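Local structure of glucosidase (Croceicoccus marinus, 5Z3K) at residues Ile428-Arg442 / Met453-Val466. The protein is a GH39 family beta-glucosidase, probably hydrolysing O-glycosyl bonds. Numbering follows the deposited sequence.
Sequences IGHLPWGDGPHRVVR and MLDSHEGRGSSVTV
The H438 ring has the carbonyl O of G459 over the centre of one face, 3.5 Å above its plane. G461 O and two waters lie at its edge, one water by ND1 and the other bridging NE2 to H457 NE2. The setting is a beta hairpin, strands 438-446 and 452-459, in the beta domain beside the GH39 TIM barrel. H438 CG sits between the backbone N and the carbonyl carbon (chi1 55°), which swings the ring over G459. The R442 guanidinium carries L454 CB on one face and D455 OD2 at its edge. Strand 464-469, next to 423-429, is at the far edge of the same sheet. The sheet curves so that side chains of 438-442 pack against those of 464-466, their strand axes 9.9 Å apart. I428 and V464 form an antiparallel hydrogen-bonded pair. Their side chains lie side by side, while V440 CG2 and V464 CG2 meet tip to tip at 3.9 Å. V440 also packs against H457 CE1. R442 grips D455 side-on: NE reaches OD1 at 3.0 Å, and NH2 reaches OD2 at 2.8 Å from above the carboxylate plane. NH1 makes a second salt bridge, to E476. With an alanine here the guanidinium is gone, and D455 and E476 would probably each lose this charged partner. On the hairpin's other face, S456 OG accepts a long bond from R439 NH2, 3.3 Å, and V441 CG1 presses tightly on CG of selenomethionine M453 at 3.4 Å.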
loop_
_atom_site.group_PDB
_atom_site.type_symbol
_atom_site.label_atom_id
_atom_site.label_comp_id
_atom_site.label_asym_id
_atom_site.label_seq_id
_atom_site.Cartn_x
_atom_site.Cartn_y
_atom_site.Cartn_z
ATOM N N ILE A 428 -9.673 13.998 -25.124
ATOM C CA ILE A 428 -9.951 14.770 -23.924
ATOM C C ILE A 428 -10.692 16.030 -24.344
ATOM O O ILE A 428 -10.163 16.843 -25.105
ATOM C CB ILE A 428 -8.667 15.121 -23.156
ATOM C CG1 ILE A 428 -7.810 13.874 -22.912
ATOM C CG2 ILE A 428 -9.018 15.777 -21.844
ATOM C CD1 ILE A 428 -6.575 13.780 -23.799
ATOM N N GLY A 429 -11.911 16.195 -23.853
ATOM C CA GLY A 429 -12.682 17.372 -24.183
ATOM C C GLY A 429 -12.919 18.270 -22.988
ATOM O O GLY A 429 -12.701 17.862 -21.845
ATOM N N HIS A 430 -13.345 19.508 -23.259
ATOM C CA HIS A 430 -13.738 20.465 -22.227
ATOM C C HIS A 430 -12.617 20.735 -21.223
ATOM O O HIS A 430 -12.838 20.734 -20.009
ATOM C CB HIS A 430 -15.000 19.991 -21.503
ATOM C CG HIS A 430 -16.159 19.764 -22.416
ATOM N ND1 HIS A 430 -16.855 20.798 -23.004
ATOM C CD2 HIS A 430 -16.738 18.622 -22.855
ATOM C CE1 HIS A 430 -17.820 20.304 -23.758
ATOM N NE2 HIS A 430 -17.770 18.986 -23.687
ATOM N N LEU A 431 -11.408 20.978 -21.729
ATOM C CA LEU A 431 -10.318 21.358 -20.841
ATOM C C LEU A 431 -10.771 22.548 -19.998
ATOM O O LEU A 431 -11.358 23.494 -20.545
ATOM C CB LEU A 431 -9.050 21.704 -21.620
ATOM C CG LEU A 431 -8.353 20.517 -22.293
ATOM C CD1 LEU A 431 -7.158 20.961 -23.140
ATOM C CD2 LEU A 431 -7.923 19.495 -21.261
ATOM N N PRO A 432 -10.585 22.510 -18.672
ATOM C CA PRO A 432 -11.347 23.420 -17.801
ATOM C C PRO A 432 -10.883 24.858 -17.857
ATOM O O PRO A 432 -11.656 25.754 -17.490
ATOM C CB PRO A 432 -11.146 22.824 -16.400
ATOM C CG PRO A 432 -9.849 22.075 -16.483
ATOM C CD PRO A 432 -9.750 21.566 -17.910
ATOM N N TRP A 433 -9.655 25.114 -18.290
ATOM C CA TRP A 433 -9.158 26.473 -18.435
ATOM C C TRP A 433 -9.485 27.067 -19.800
ATOM O O TRP A 433 -9.042 28.182 -20.101
ATOM C CB TRP A 433 -7.645 26.499 -18.197
ATOM C CG TRP A 433 -6.932 25.525 -19.061
ATOM C CD1 TRP A 433 -6.604 25.683 -20.371
ATOM C CD2 TRP A 433 -6.463 24.223 -18.682
ATOM N NE1 TRP A 433 -5.956 24.562 -20.838
ATOM C CE2 TRP A 433 -5.861 23.649 -19.819
ATOM C CE3 TRP A 433 -6.496 23.492 -17.496
ATOM C CZ2 TRP A 433 -5.303 22.373 -19.807
ATOM C CZ3 TRP A 433 -5.929 22.230 -17.479
ATOM C CH2 TRP A 433 -5.341 21.685 -18.624
ATOM N N GLY A 434 -10.233 26.353 -20.629
ATOM C CA GLY A 434 -10.701 26.886 -21.889
ATOM C C GLY A 434 -9.875 26.440 -23.080
ATOM O O GLY A 434 -9.187 25.416 -23.065
ATOM N N ASP A 435 -9.949 27.244 -24.140
ATOM C CA ASP A 435 -9.382 26.870 -25.428
ATOM C C ASP A 435 -8.036 27.537 -25.695
ATOM O O ASP A 435 -7.590 27.578 -26.847
ATOM C CB ASP A 435 -10.376 27.182 -26.549
ATOM C CG ASP A 435 -10.653 28.666 -26.705
ATOM O OD1 ASP A 435 -10.005 29.493 -26.025
ATOM O OD2 ASP A 435 -11.530 29.009 -27.526
ATOM N N GLY A 436 -7.382 28.054 -24.657
ATOM C CA GLY A 436 -6.095 28.693 -24.808
ATOM C C GLY A 436 -4.950 27.704 -24.915
ATOM O O GLY A 436 -5.149 26.502 -25.117
ATOM N N PRO A 437 -3.720 28.201 -24.785
ATOM C CA PRO A 437 -2.548 27.326 -24.908
ATOM C C PRO A 437 -2.497 26.269 -23.811
ATOM O O PRO A 437 -2.808 26.534 -22.648
ATOM C CB PRO A 437 -1.368 28.299 -24.801
ATOM C CG PRO A 437 -1.942 29.637 -25.147
ATOM C CD PRO A 437 -3.344 29.619 -24.646
ATOM N N HIS A 438 -2.092 25.063 -24.199
ATOM C CA HIS A 438 -1.916 23.966 -23.256
ATOM C C HIS A 438 -0.679 23.171 -23.635
ATOM O O HIS A 438 -0.169 23.276 -24.753
ATOM C CB HIS A 438 -3.145 23.048 -23.213
ATOM C CG HIS A 438 -3.545 22.497 -24.546
ATOM N ND1 HIS A 438 -4.771 22.764 -25.120
ATOM C CD2 HIS A 438 -2.905 21.661 -25.398
ATOM C CE1 HIS A 438 -4.859 22.133 -26.279
ATOM N NE2 HIS A 438 -3.739 21.460 -26.474
ATOM N N ARG A 439 -0.195 22.372 -22.682
ATOM C CA ARG A 439 0.931 21.470 -22.898
ATOM C C ARG A 439 0.482 20.032 -22.682
ATOM O O ARG A 439 -0.235 19.741 -21.721
ATOM C CB ARG A 439 2.103 21.791 -21.952
ATOM C CG ARG A 439 3.399 21.109 -22.362
ATOM C CD ARG A 439 4.594 21.465 -21.475
ATOM N NE ARG A 439 5.785 20.754 -21.947
ATOM C CZ ARG A 439 6.841 20.449 -21.196
ATOM N NH1 ARG A 439 6.873 20.797 -19.916
ATOM N NH2 ARG A 439 7.865 19.790 -21.730
ATOM N N VAL A 440 0.901 19.144 -23.583
ATOM C CA VAL A 440 0.659 17.706 -23.485
ATOM C C VAL A 440 2.004 17.016 -23.298
ATOM O O VAL A 440 2.876 17.100 -24.172
ATOM C CB VAL A 440 -0.045 17.161 -24.737
ATOM C CG1 VAL A 440 -0.415 15.701 -24.541
ATOM C CG2 VAL A 440 -1.256 18.020 -25.102
ATOM N N VAL A 441 2.168 16.329 -22.171
ATOM C CA VAL A 441 3.380 15.572 -21.879
ATOM C C VAL A 441 3.004 14.111 -21.661
ATOM O O VAL A 441 1.934 13.801 -21.125
ATOM C CB VAL A 441 4.108 16.146 -20.642
ATOM C CG1 VAL A 441 5.351 15.352 -20.345
ATOM C CG2 VAL A 441 4.459 17.605 -20.863
ATOM N N ARG A 442 3.892 13.205 -22.070
ATOM C CA ARG A 442 3.652 11.773 -21.940
ATOM C C ARG A 442 4.840 11.105 -21.257
ATOM O O ARG A 442 5.986 11.335 -21.654
ATOM C CB ARG A 442 3.405 11.154 -23.318
ATOM C CG ARG A 442 3.567 9.646 -23.399
ATOM C CD ARG A 442 3.161 9.134 -24.801
ATOM N NE ARG A 442 4.232 9.231 -25.793
ATOM C CZ ARG A 442 4.990 8.210 -26.193
ATOM N NH1 ARG A 442 4.815 6.996 -25.678
ATOM N NH2 ARG A 442 5.927 8.402 -27.113
HETATM N N MSE A 453 9.787 11.048 -19.204
HETATM C CA MSE A 453 9.012 11.719 -20.247
HETATM C C MSE A 453 9.465 11.256 -21.617
HETATM O O MSE A 453 10.665 11.188 -21.886
HETATM C CB MSE A 453 9.160 13.231 -20.141
HETATM C CG MSE A 453 8.359 13.993 -21.175
HETATM SE SE MSE A 453 8.850 15.879 -21.232
HETATM C CE MSE A 453 8.566 16.389 -19.374
ATOM N N LEU A 454 8.516 10.941 -22.495
ATOM C CA LEU A 454 8.875 10.498 -23.839
ATOM C C LEU A 454 8.768 11.600 -24.878
ATOM O O LEU A 454 9.636 11.706 -25.760
ATOM C CB LEU A 454 8.004 9.315 -24.261
ATOM C CG LEU A 454 8.251 8.002 -23.513
ATOM C CD1 LEU A 454 8.028 6.831 -24.446
ATOM C CD2 LEU A 454 9.650 7.944 -22.895
ATOM N N ASP A 455 7.737 12.431 -24.791
ATOM C CA ASP A 455 7.558 13.523 -25.735
ATOM C C ASP A 455 6.612 14.542 -25.123
ATOM O O ASP A 455 6.036 14.327 -24.052
ATOM C CB ASP A 455 7.029 13.038 -27.092
ATOM C CG ASP A 455 5.937 12.001 -26.965
ATOM O OD1 ASP A 455 5.158 12.074 -25.997
ATOM O OD2 ASP A 455 5.854 11.114 -27.848
ATOM N N SER A 456 6.456 15.654 -25.832
ATOM C CA SER A 456 5.613 16.748 -25.383
ATOM C C SER A 456 5.440 17.726 -26.531
ATOM O O SER A 456 6.289 17.823 -27.425
ATOM C CB SER A 456 6.202 17.463 -24.171
ATOM O OG SER A 456 7.295 18.260 -24.561
ATOM N N HIS A 457 4.343 18.469 -26.472
ATOM C CA HIS A 457 4.084 19.541 -27.419
ATOM C C HIS A 457 3.110 20.512 -26.778
ATOM O O HIS A 457 2.503 20.230 -25.738
ATOM C CB HIS A 457 3.541 19.005 -28.750
ATOM C CG HIS A 457 2.078 18.684 -28.716
ATOM N ND1 HIS A 457 1.599 17.430 -28.405
ATOM C CD2 HIS A 457 0.990 19.457 -28.946
ATOM C CE1 HIS A 457 0.277 17.441 -28.448
ATOM N NE2 HIS A 457 -0.118 18.659 -28.778
ATOM N N GLU A 458 2.982 21.675 -27.404
ATOM C CA GLU A 458 2.024 22.676 -26.984
ATOM C C GLU A 458 1.025 22.910 -28.106
ATOM O O GLU A 458 1.351 22.800 -29.295
ATOM C CB GLU A 458 2.715 23.988 -26.591
ATOM C CG GLU A 458 3.788 23.814 -25.515
ATOM C CD GLU A 458 4.066 25.096 -24.741
ATOM O OE1 GLU A 458 3.599 26.172 -25.176
ATOM O OE2 GLU A 458 4.743 25.023 -23.692
ATOM N N GLY A 459 -0.200 23.221 -27.714
ATOM C CA GLY A 459 -1.259 23.426 -28.675
ATOM C C GLY A 459 -2.313 24.320 -28.069
ATOM O O GLY A 459 -2.153 24.849 -26.968
ATOM N N ARG A 460 -3.404 24.487 -28.813
ATOM C CA ARG A 460 -4.521 25.313 -28.390
ATOM C C ARG A 460 -5.812 24.532 -28.587
ATOM O O ARG A 460 -5.832 23.459 -29.192
ATOM C CB ARG A 460 -4.567 26.639 -29.166
ATOM C CG ARG A 460 -3.382 27.571 -28.925
ATOM C CD ARG A 460 -3.581 28.927 -29.616
ATOM N NE ARG A 460 -4.268 29.896 -28.760
ATOM C CZ ARG A 460 -5.588 30.059 -28.717
ATOM N NH1 ARG A 460 -6.380 29.319 -29.484
ATOM N NH2 ARG A 460 -6.121 30.962 -27.901
ATOM N N GLY A 461 -6.899 25.087 -28.078
ATOM C CA GLY A 461 -8.188 24.440 -28.171
ATOM C C GLY A 461 -8.571 23.775 -26.861
ATOM O O GLY A 461 -7.726 23.431 -26.031
ATOM N N SER A 462 -9.874 23.613 -26.660
ATOM C CA SER A 462 -10.355 22.986 -25.437
ATOM C C SER A 462 -10.405 21.466 -25.535
ATOM O O SER A 462 -10.726 20.804 -24.541
ATOM C CB SER A 462 -11.733 23.533 -25.073
ATOM O OG SER A 462 -12.650 23.264 -26.107
ATOM N N SER A 463 -10.093 20.899 -26.697
ATOM C CA SER A 463 -10.022 19.461 -26.870
ATOM C C SER A 463 -8.629 19.078 -27.337
ATOM O O SER A 463 -7.955 19.845 -28.030
ATOM C CB SER A 463 -11.049 18.951 -27.885
ATOM O OG SER A 463 -12.355 18.965 -27.341
ATOM N N VAL A 464 -8.207 17.879 -26.957
ATOM C CA VAL A 464 -6.933 17.338 -27.400
ATOM C C VAL A 464 -7.118 15.849 -27.657
ATOM O O VAL A 464 -7.829 15.157 -26.915
ATOM C CB VAL A 464 -5.812 17.605 -26.369
ATOM C CG1 VAL A 464 -6.291 17.262 -24.981
ATOM C CG2 VAL A 464 -4.562 16.810 -26.713
ATOM N N THR A 465 -6.504 15.365 -28.729
ATOM C CA THR A 465 -6.477 13.952 -29.053
ATOM C C THR A 465 -5.045 13.464 -28.942
ATOM O O THR A 465 -4.130 14.094 -29.479
ATOM C CB THR A 465 -7.021 13.683 -30.456
ATOM O OG1 THR A 465 -8.387 14.087 -30.510
ATOM C CG2 THR A 465 -6.942 12.203 -30.782
ATOM N N VAL A 466 -4.862 12.357 -28.232
ATOM C CA VAL A 466 -3.562 11.743 -28.019
ATOM C C VAL A 466 -3.659 10.298 -28.473
ATOM O O VAL A 466 -4.603 9.596 -28.100
ATOM C CB VAL A 466 -3.148 11.807 -26.534
ATOM C CG1 VAL A 466 -1.934 10.932 -26.287
ATOM C CG2 VAL A 466 -2.898 13.255 -26.113
HETATM O O HOH W 1 -14.125 20.481 -25.888
HETATM O O HOH W 2 -6.344 24.647 -23.753
HETATM O O HOH W 3 -2.883 19.611 -28.897
HETATM O O HOH W 4 6.206 21.233 -25.324
HETATM O O HOH W 5 2.881 14.518 -26.437
#